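PDB 6WT2: putative NAD(P)H-flavin oxidoreductase from Neisseria meningitidis serogroup A / serotype 4A, which binds FMN and probably uses NAD(P)H to reduce nitro compounds such as chloramphenicol, as a member of the NfsB-like nitroreductases. Local coordinates for residues 19-31 against 201-214. Sequence-based numbering, arbitrary orientation.
Sequences RKSCRHYDAARKI and TFGYRVQEIATKAR. With FMN (flavin mononucleotide), chain G.
Tyr25 lies against the end of strand 194-203 at the tightly packed centre of this contact. With CG set anti to its carbonyl carbon (chi1 -63°), the ring runs back along Gly203: Tyr25 CD1 is 3.5 Å from Gly203 CA, on the side where a CB would stand. Its hydroxyl meets Thr201 OG1 near the ring plane at 2.6 Å, a hydrogen bond that either group could donate. Two backbone bonds flank the single bridge between Tyr25 and Arg205: Asp26 N to Tyr204 O is almost straight (2.7 Å, 174°), whereas Val206 N reaches His24 O from a tilted position. Cys22 CB packs on Ile209 CD1 at 3.7 Å, and Ile31 CD1 on Phe202 CB. Lys20 extends past Ile209, and its NZ donates to Ile209 O (2.7 Å) and Thr211 OG1.

On the solvent side, the exposed Arg29 still makes an ordered cation-pi stack, its guanidinium flat over one face of the Tyr204 ring, planes 18° apart and CZ 3.8 Å from the ring centroid. The looser part is the type I turn from Asp26 to Arg29, where Asp26 OD1 accepts from Ala28 N in an Asx turn and Ala27 and Ala28 stand away from 201-214.

Both segments build the FMN phosphate site of this nitroreductase-family dimer. Arg19 donates NH1 and NH2 to FMN O1P, Ser21 donates N to O2P and OG to O1P, and Arg214 NH2 reaches O3P at 2.8 Å, an oxygen that Arg19 NH2 shares weakly. Water 1 joins Ser21 O, Lys212 NZ and FMN O2P, while Arg23 NE and NH2 hold flavin O2 and N1.

Ser46 O of the second subunit accepts from Arg214 NE. Within the chain, the loop between helices 9-16 and 33-44 runs beside the end of strand 194-203, which is flanked by strands 85-92 and 166-170, with helix 138-162 packed against Arg19 and Phe202.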
loop_
_atom_site.group_PDB
_atom_site.type_symbol
_atom_site.label_atom_id
_atom_site.label_comp_id
_atom_site.label_asym_id
_atom_site.label_seq_id
_atom_site.Cartn_x
_atom_site.Cartn_y
_atom_site.Cartn_z
ATOM N N ARG A 19 2.985 5.829 -14.768
ATOM C CA ARG A 19 3.486 4.630 -14.110
ATOM C C ARG A 19 2.994 3.382 -14.819
ATOM O O ARG A 19 1.786 3.145 -14.931
ATOM C CB ARG A 19 3.091 4.568 -12.639
ATOM C CG ARG A 19 4.032 3.637 -11.839
ATOM C CD ARG A 19 3.304 2.795 -10.777
ATOM N NE ARG A 19 2.042 2.271 -11.304
ATOM C CZ ARG A 19 1.894 1.103 -11.940
ATOM N NH1 ARG A 19 2.930 0.291 -12.128
ATOM N NH2 ARG A 19 0.701 0.752 -12.400
ATOM N N LYS A 20 3.940 2.586 -15.298
ATOM C CA LYS A 20 3.665 1.295 -15.900
ATOM C C LYS A 20 4.739 0.348 -15.406
ATOM O O LYS A 20 5.890 0.757 -15.234
ATOM C CB LYS A 20 3.673 1.359 -17.436
ATOM C CG LYS A 20 2.833 2.485 -18.016
ATOM C CD LYS A 20 3.021 2.580 -19.509
ATOM C CE LYS A 20 2.029 3.545 -20.139
ATOM N NZ LYS A 20 1.934 3.304 -21.607
ATOM N N SER A 21 4.374 -0.900 -15.147
ATOM C CA SER A 21 5.391 -1.841 -14.690
ATOM C C SER A 21 6.400 -2.089 -15.804
ATOM O O SER A 21 6.031 -2.413 -16.940
ATOM C CB SER A 21 4.752 -3.145 -14.230
ATOM O OG SER A 21 4.073 -2.928 -13.009
ATOM N N CYS A 22 7.681 -1.914 -15.475
ATOM C CA CYS A 22 8.769 -2.018 -16.437
ATOM C C CYS A 22 9.650 -3.207 -16.075
ATOM O O CYS A 22 10.208 -3.252 -14.972
ATOM C CB CYS A 22 9.588 -0.728 -16.442
ATOM S SG CYS A 22 11.099 -0.802 -17.434
ATOM N N ARG A 23 9.799 -4.153 -17.009
ATOM C CA ARG A 23 10.629 -5.321 -16.747
ATOM C C ARG A 23 12.015 -5.231 -17.364
ATOM O O ARG A 23 12.883 -6.039 -17.010
ATOM C CB ARG A 23 9.942 -6.600 -17.232
ATOM C CG ARG A 23 8.849 -7.073 -16.294
ATOM C CD ARG A 23 7.525 -6.395 -16.610
ATOM N NE ARG A 23 6.462 -6.849 -15.718
ATOM C CZ ARG A 23 5.173 -6.578 -15.900
ATOM N NH1 ARG A 23 4.787 -5.861 -16.945
ATOM N NH2 ARG A 23 4.275 -7.022 -15.035
ATOM N N HIS A 24 12.259 -4.247 -18.226
ATOM C CA HIS A 24 13.482 -4.176 -19.022
ATOM C C HIS A 24 13.943 -2.732 -19.069
ATOM O O HIS A 24 13.305 -1.890 -19.710
ATOM C CB HIS A 24 13.253 -4.712 -20.433
ATOM C CG HIS A 24 12.732 -6.106 -20.456
ATOM N ND1 HIS A 24 13.530 -7.199 -20.201
ATOM C CD2 HIS A 24 11.486 -6.588 -20.671
ATOM C CE1 HIS A 24 12.801 -8.299 -20.285
ATOM N NE2 HIS A 24 11.557 -7.954 -20.561
ATOM N N TYR A 25 15.063 -2.459 -18.420
ATOM C CA TYR A 25 15.569 -1.108 -18.279
ATOM C C TYR A 25 16.757 -0.886 -19.201
ATOM O O TYR A 25 17.374 -1.834 -19.690
ATOM C CB TYR A 25 15.992 -0.841 -16.837
ATOM C CG TYR A 25 14.867 -0.913 -15.832
ATOM C CD1 TYR A 25 14.064 0.200 -15.588
ATOM C CD2 TYR A 25 14.622 -2.077 -15.107
ATOM C CE1 TYR A 25 13.038 0.162 -14.642
ATOM C CE2 TYR A 25 13.598 -2.130 -14.165
ATOM C CZ TYR A 25 12.816 -1.003 -13.937
ATOM O OH TYR A 25 11.815 -1.041 -12.999
ATOM N N ASP A 26 17.060 0.386 -19.434
ATOM C CA ASP A 26 18.287 0.774 -20.123
ATOM C C ASP A 26 19.454 0.612 -19.152
ATOM O O ASP A 26 19.614 1.407 -18.219
ATOM C CB ASP A 26 18.171 2.206 -20.638
ATOM C CG ASP A 26 19.373 2.632 -21.479
ATOM O OD1 ASP A 26 20.473 2.055 -21.320
ATOM O OD2 ASP A 26 19.212 3.552 -22.305
ATOM N N ALA A 27 20.288 -0.405 -19.378
ATOM C CA ALA A 27 21.359 -0.715 -18.436
ATOM C C ALA A 27 22.382 0.407 -18.296
ATOM O O ALA A 27 23.099 0.457 -17.288
ATOM C CB ALA A 27 22.063 -2.006 -18.861
ATOM N N ALA A 28 22.480 1.306 -19.268
ATOM C CA ALA A 28 23.458 2.379 -19.174
ATOM C C ALA A 28 22.954 3.603 -18.412
ATOM O O ALA A 28 23.767 4.468 -18.071
ATOM C CB ALA A 28 23.920 2.799 -20.576
ATOM N N ARG A 29 21.656 3.694 -18.114
ATOM C CA ARG A 29 21.074 4.898 -17.533
ATOM C C ARG A 29 20.892 4.739 -16.024
ATOM O O ARG A 29 20.109 3.899 -15.574
ATOM C CB ARG A 29 19.741 5.216 -18.202
ATOM C CG ARG A 29 19.891 5.853 -19.563
ATOM C CD ARG A 29 19.413 7.288 -19.507
ATOM N NE ARG A 29 18.013 7.405 -19.885
ATOM C CZ ARG A 29 17.198 8.367 -19.461
ATOM N NH1 ARG A 29 17.625 9.297 -18.614
ATOM N NH2 ARG A 29 15.945 8.388 -19.877
ATOM N N LYS A 30 21.600 5.561 -15.249
ATOM C CA LYS A 30 21.524 5.526 -13.794
ATOM C C LYS A 30 20.696 6.697 -13.273
ATOM O O LYS A 30 20.832 7.829 -13.747
ATOM C CB LYS A 30 22.929 5.570 -13.176
ATOM C CG LYS A 30 23.856 4.445 -13.653
ATOM C CD LYS A 30 23.256 3.090 -13.324
ATOM C CE LYS A 30 23.940 1.956 -14.059
ATOM N NZ LYS A 30 23.288 0.661 -13.707
ATOM N N ILE A 31 19.846 6.420 -12.287
ATOM C CA ILE A 31 19.163 7.483 -11.562
ATOM C C ILE A 31 20.191 8.240 -10.738
ATOM O O ILE A 31 21.020 7.626 -10.052
ATOM C CB ILE A 31 18.060 6.895 -10.667
ATOM C CG1 ILE A 31 17.014 6.132 -11.505
ATOM C CG2 ILE A 31 17.405 7.978 -9.849
ATOM C CD1 ILE A 31 16.203 5.142 -10.684
ATOM N N THR A 201 11.888 -2.366 -8.410
ATOM C CA THR A 201 12.988 -1.907 -9.241
ATOM C C THR A 201 12.694 -0.499 -9.740
ATOM O O THR A 201 11.539 -0.093 -9.856
ATOM C CB THR A 201 13.215 -2.855 -10.432
ATOM O OG1 THR A 201 12.031 -2.927 -11.252
ATOM C CG2 THR A 201 13.543 -4.255 -9.932
ATOM N N PHE A 202 13.756 0.244 -10.047
ATOM C CA PHE A 202 13.636 1.600 -10.568
ATOM C C PHE A 202 14.692 1.841 -11.627
ATOM O O PHE A 202 15.835 1.390 -11.487
ATOM C CB PHE A 202 13.820 2.672 -9.484
ATOM C CG PHE A 202 12.816 2.602 -8.375
ATOM C CD1 PHE A 202 11.665 3.371 -8.416
ATOM C CD2 PHE A 202 13.041 1.791 -7.272
ATOM C CE1 PHE A 202 10.735 3.304 -7.386
ATOM C CE2 PHE A 202 12.116 1.721 -6.236
ATOM C CZ PHE A 202 10.956 2.470 -6.298
ATOM N N GLY A 203 14.320 2.606 -12.646
ATOM C CA GLY A 203 15.260 2.944 -13.700
ATOM C C GLY A 203 14.553 3.638 -14.845
ATOM O O GLY A 203 13.495 4.243 -14.666
ATOM N N TYR A 204 15.159 3.540 -16.019
ATOM C CA TYR A 204 14.630 4.133 -17.233
ATOM C C TYR A 204 14.353 3.025 -18.240
ATOM O O TYR A 204 15.235 2.210 -18.527
ATOM C CB TYR A 204 15.611 5.163 -17.786
ATOM C CG TYR A 204 15.876 6.294 -16.823
ATOM C CD1 TYR A 204 15.017 7.388 -16.768
ATOM C CD2 TYR A 204 16.973 6.267 -15.959
ATOM C CE1 TYR A 204 15.243 8.434 -15.885
ATOM C CE2 TYR A 204 17.211 7.321 -15.066
ATOM C CZ TYR A 204 16.336 8.399 -15.044
ATOM O OH TYR A 204 16.536 9.442 -14.173
ATOM N N ARG A 205 13.134 3.002 -18.775
ATOM C CA ARG A 205 12.695 1.897 -19.616
ATOM C C ARG A 205 13.505 1.831 -20.908
ATOM O O ARG A 205 13.925 2.848 -21.462
ATOM C CB ARG A 205 11.208 2.032 -19.949
ATOM C CG ARG A 205 10.879 3.185 -20.885
ATOM C CD ARG A 205 9.396 3.515 -20.858
ATOM N NE ARG A 205 9.099 4.679 -21.685
ATOM C CZ ARG A 205 8.992 5.921 -21.217
ATOM N NH1 ARG A 205 9.149 6.155 -19.922
ATOM N NH2 ARG A 205 8.719 6.926 -22.042
ATOM N N VAL A 206 13.728 0.610 -21.386
ATOM C CA VAL A 206 14.502 0.440 -22.611
ATOM C C VAL A 206 13.629 0.566 -23.856
ATOM O O VAL A 206 14.144 0.912 -24.927
ATOM C CB VAL A 206 15.260 -0.904 -22.595
ATOM C CG1 VAL A 206 14.337 -2.057 -22.942
ATOM C CG2 VAL A 206 16.456 -0.856 -23.519
ATOM N N GLN A 207 12.323 0.334 -23.742
ATOM C CA GLN A 207 11.425 0.415 -24.888
ATOM C C GLN A 207 10.076 0.932 -24.410
ATOM O O GLN A 207 9.847 1.120 -23.212
ATOM C CB GLN A 207 11.287 -0.943 -25.583
ATOM C CG GLN A 207 10.779 -2.052 -24.672
ATOM C CD GLN A 207 10.915 -3.425 -25.299
ATOM O OE1 GLN A 207 11.611 -3.596 -26.298
ATOM N NE2 GLN A 207 10.254 -4.412 -24.710
ATOM N N GLU A 208 9.175 1.166 -25.355
ATOM C CA GLU A 208 7.849 1.618 -24.969
ATOM C C GLU A 208 7.092 0.489 -24.279
ATOM O O GLU A 208 7.293 -0.695 -24.560
ATOM C CB GLU A 208 7.084 2.145 -26.181
ATOM C CG GLU A 208 7.508 3.563 -26.546
ATOM C CD GLU A 208 7.788 4.414 -25.304
ATOM O OE1 GLU A 208 6.828 4.759 -24.582
ATOM O OE2 GLU A 208 8.968 4.717 -25.033
ATOM N N ILE A 209 6.252 0.869 -23.329
ATOM C CA ILE A 209 5.437 -0.069 -22.572
ATOM C C ILE A 209 3.974 0.261 -22.832
ATOM O O ILE A 209 3.553 1.412 -22.662
ATOM C CB ILE A 209 5.751 0.003 -21.070
ATOM C CG1 ILE A 209 7.237 -0.266 -20.816
ATOM C CG2 ILE A 209 4.864 -0.963 -20.291
ATOM C CD1 ILE A 209 7.712 0.242 -19.471
ATOM N N ALA A 210 3.205 -0.743 -23.240
ATOM C CA ALA A 210 1.777 -0.547 -23.452
ATOM C C ALA A 210 1.046 -0.402 -22.123
ATOM O O ALA A 210 1.360 -1.088 -21.147
ATOM C CB ALA A 210 1.194 -1.718 -24.243
ATOM N N THR A 211 0.056 0.496 -22.095
ATOM C CA THR A 211 -0.803 0.641 -20.924
ATOM C C THR A 211 -1.592 -0.638 -20.689
ATOM O O THR A 211 -2.181 -1.186 -21.620
ATOM C CB THR A 211 -1.773 1.806 -21.120
ATOM O OG1 THR A 211 -1.040 2.984 -21.469
ATOM C CG2 THR A 211 -2.557 2.061 -19.849
ATOM N N LYS A 212 -1.613 -1.107 -19.446
ATOM C CA LYS A 212 -2.288 -2.356 -19.116
ATOM C C LYS A 212 -3.725 -2.094 -18.659
ATOM O O LYS A 212 -4.044 -1.021 -18.147
ATOM C CB LYS A 212 -1.500 -3.112 -18.040
ATOM C CG LYS A 212 -0.052 -3.420 -18.445
ATOM C CD LYS A 212 0.010 -4.027 -19.847
ATOM C CE LYS A 212 1.390 -4.571 -20.188
ATOM N NZ LYS A 212 2.451 -3.523 -20.150
ATOM N N ALA A 213 -4.591 -3.085 -18.868
ATOM C CA ALA A 213 -6.024 -2.930 -18.641
ATOM C C ALA A 213 -6.342 -2.897 -17.151
ATOM O O ALA A 213 -5.570 -3.360 -16.311
ATOM C CB ALA A 213 -6.798 -4.075 -19.288
ATOM N N ARG A 214 -7.506 -2.334 -16.836
ATOM C CA ARG A 214 -8.086 -2.397 -15.506
ATOM C C ARG A 214 -9.564 -2.729 -15.646
ATOM O O ARG A 214 -10.197 -2.414 -16.658
ATOM C CB ARG A 214 -7.927 -1.071 -14.729
ATOM C CG ARG A 214 -6.488 -0.712 -14.378
ATOM C CD ARG A 214 -5.881 -1.717 -13.403
ATOM N NE ARG A 214 -4.594 -1.240 -12.887
ATOM C CZ ARG A 214 -3.445 -1.349 -13.545
ATOM N NH1 ARG A 214 -3.413 -1.944 -14.741
ATOM N NH2 ARG A 214 -2.319 -0.888 -13.005
HETATM N N1 FMN G . 5.636 -7.743 -12.230
HETATM C C2 FMN G . 6.609 -8.638 -12.538
HETATM O O2 FMN G . 6.979 -8.721 -13.731
HETATM N N3 FMN G . 7.211 -9.408 -11.614
HETATM C C4 FMN G . 6.840 -9.408 -10.326
HETATM O O4 FMN G . 7.449 -10.067 -9.453
HETATM C C4A FMN G . 5.775 -8.477 -9.918
HETATM N N5 FMN G . 5.293 -8.500 -8.661
HETATM C C5A FMN G . 4.379 -7.572 -8.272
HETATM C C6 FMN G . 4.138 -7.386 -6.908
HETATM C C7 FMN G . 3.202 -6.443 -6.508
HETATM C C7M FMN G . 2.907 -6.227 -5.040
HETATM C C8 FMN G . 2.512 -5.603 -7.519
HETATM C C8M FMN G . 1.582 -4.507 -7.057
HETATM C C9 FMN G . 2.804 -5.740 -8.871
HETATM C C9A FMN G . 3.768 -6.656 -9.275
HETATM N N10 FMN G . 4.114 -6.778 -10.640
HETATM C C10 FMN G . 5.090 -7.718 -10.994
HETATM C "C1'" FMN G . 3.509 -5.901 -11.652
HETATM C "C2'" FMN G . 2.092 -6.344 -12.045
HETATM O "O2'" FMN G . 2.121 -7.511 -12.908
HETATM C "C3'" FMN G . 1.418 -5.137 -12.691
HETATM O "O3'" FMN G . 1.302 -4.100 -11.696
HETATM C "C4'" FMN G . 0.014 -5.388 -13.256
HETATM O "O4'" FMN G . 0.067 -6.424 -14.230
HETATM C "C5'" FMN G . -0.547 -4.119 -13.879
HETATM O "O5'" FMN G . 0.304 -3.635 -14.912
HETATM P P FMN G . 0.835 -2.115 -14.815
HETATM O O1P FMN G . 1.409 -2.085 -13.419
HETATM O O2P FMN G . 1.855 -1.896 -15.894
HETATM O O3P FMN G . -0.347 -1.194 -14.917
HETATM O O HOH W 1 3.257 -3.024 -17.646
HETATM O O HOH W 2 11.745 -4.865 -12.881
HETATM O O HOH W 3 11.175 -1.173 -21.341
HETATM O O HOH W 4 17.858 2.376 -16.227
#